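Local coordinates for protein putative NAD(P)H-flavin oxidoreductase (Streptococcus pyogenes serotype M1, PDB 2HAY) that binds flavin mononucleotide and probably works as an NAD(P)H-dependent oxidoreductase of the nitroreductase family, at residues Glu124-Gln127 and Asp132-Asp135. Residues are numbered along the deposited sequence; the frame is centred on the assembly and turned at random.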
loop_
_atom_site.group_PDB
_atom_site.type_symbol
_atom_site.label_atom_id
_atom_site.label_comp_id
_atom_site.label_asym_id
_atom_site.label_seq_id
_atom_site.Cartn_x
_atom_site.Cartn_y
_atom_site.Cartn_z
ATOM N N GLU B 124 -20.709 -7.777 -5.366
ATOM C CA GLU B 124 -21.017 -7.763 -6.795
ATOM C C GLU B 124 -21.116 -6.336 -7.351
ATOM O O GLU B 124 -20.448 -6.003 -8.322
ATOM C CB GLU B 124 -22.299 -8.555 -7.118
ATOM C CG GLU B 124 -22.631 -8.533 -8.623
ATOM C CD GLU B 124 -23.784 -9.433 -9.017
ATOM O OE1 GLU B 124 -24.315 -10.146 -8.134
ATOM O OE2 GLU B 124 -24.170 -9.429 -10.220
ATOM N N SER B 125 -21.960 -5.498 -6.747
ATOM C CA SER B 125 -22.088 -4.121 -7.229
ATOM C C SER B 125 -20.799 -3.357 -7.018
ATOM O O SER B 125 -20.460 -2.499 -7.825
ATOM C CB SER B 125 -23.278 -3.376 -6.609
ATOM O OG SER B 125 -23.158 -3.314 -5.202
ATOM N N PHE B 126 -20.087 -3.682 -5.941
ATOM C CA PHE B 126 -18.778 -3.096 -5.669
ATOM C C PHE B 126 -17.799 -3.352 -6.827
ATOM O O PHE B 126 -17.128 -2.429 -7.285
ATOM C CB PHE B 126 -18.204 -3.625 -4.352
ATOM C CG PHE B 126 -16.774 -3.204 -4.085
ATOM C CD1 PHE B 126 -15.744 -4.154 -4.041
ATOM C CD2 PHE B 126 -16.455 -1.852 -3.857
ATOM C CE1 PHE B 126 -14.408 -3.756 -3.771
ATOM C CE2 PHE B 126 -15.144 -1.440 -3.599
ATOM C CZ PHE B 126 -14.118 -2.376 -3.550
ATOM N N GLN B 127 -17.723 -4.589 -7.311
ATOM C CA GLN B 127 -16.813 -4.910 -8.425
ATOM C C GLN B 127 -17.321 -4.476 -9.800
ATOM O O GLN B 127 -16.531 -4.149 -10.672
ATOM C CB GLN B 127 -16.475 -6.400 -8.440
ATOM C CG GLN B 127 -15.642 -6.861 -7.220
ATOM C CD GLN B 127 -15.020 -8.231 -7.428
ATOM O OE1 GLN B 127 -15.441 -8.982 -8.306
ATOM N NE2 GLN B 127 -14.013 -8.556 -6.632
ATOM N N ASP B 132 -15.554 -0.992 -11.184
ATOM C CA ASP B 132 -15.579 -1.344 -12.615
ATOM C C ASP B 132 -14.499 -2.379 -12.990
ATOM O O ASP B 132 -13.619 -2.110 -13.812
ATOM C CB ASP B 132 -15.455 -0.060 -13.465
ATOM C CG ASP B 132 -15.685 -0.303 -14.963
ATOM O OD1 ASP B 132 -16.503 -1.177 -15.329
ATOM O OD2 ASP B 132 -15.045 0.406 -15.772
HETATM N N MSE B 133 -14.553 -3.563 -12.369
HETATM C CA MSE B 133 -13.491 -4.550 -12.533
HETATM C C MSE B 133 -13.959 -6.024 -12.519
HETATM O O MSE B 133 -13.174 -6.899 -12.777
HETATM C CB MSE B 133 -12.392 -4.333 -11.470
HETATM C CG MSE B 133 -12.899 -4.504 -10.040
HETATM SE SE MSE B 133 -11.476 -4.334 -8.705
HETATM C CE MSE B 133 -12.456 -4.891 -7.167
ATOM N N ALA B 134 -15.220 -6.284 -12.200
ATOM C CA ALA B 134 -15.737 -7.644 -12.146
ATOM C C ALA B 134 -15.300 -8.499 -13.334
ATOM O O ALA B 134 -15.045 -9.680 -13.163
ATOM C CB ALA B 134 -17.263 -7.633 -12.069
ATOM N N ASP B 135 -15.237 -7.912 -14.534
ATOM C CA ASP B 135 -15.052 -8.727 -15.744
ATOM C C ASP B 135 -13.706 -8.468 -16.412
ATOM O O ASP B 135 -13.515 -8.712 -17.605
ATOM C CB ASP B 135 -16.227 -8.543 -16.702
ATOM C CG ASP B 135 -17.469 -9.283 -16.238
ATOM O OD1 ASP B 135 -17.348 -10.336 -15.557
ATOM O OD2 ASP B 135 -18.571 -8.829 -16.568
#
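Two successive backbone amides, those of Met133 and Ala134, both donate hydrogen bonds to the carbonyl oxygen of Gln127 in the last turn of helix 116-130. Met133 N, 2.7 Å from Gln127 O, lies almost on the extension of the Gln127 C=O bond (172°), while Ala134 N, at 2.9 Å from Gln127 O, comes in from above the carbonyl plane. The two bonds hold the loop against the helix end, where the chain first leaves helical backbone angles at Asp132 and turns back through its left-handed conformation (phi 51°).

Apolar contacts flank these bonds. Met133, a selenomethionine, has CG wedged between its own N and carbonyl carbon (chi1 62°); from there an extended chain carries CE to 3.7 Å from Gln127 CG and 4.1 Å from Phe126 CE1. Gln127 CB, on the helix, lies 3.9 Å from Ala134 CB of the loop. The side-chain amide of Gln127 bonds outside the two segments: NE2 donates to Ala94 O, and OE1 takes a weak bond from Tyr96 N.

Trp143 of helix 137-162 packs on both Gln127 and Met133. Across the dimer, Arg138 of the second subunit donates to Asp132 O, and Phe126 rests on Glu170 of that subunit, a residue of an FMN pocket. Here a helix C-terminus is closed by a left-handed residue, with loop N-H groups bonded back to a last-turn carbonyl, at the subunit interface of a nitroreductase-family dimer.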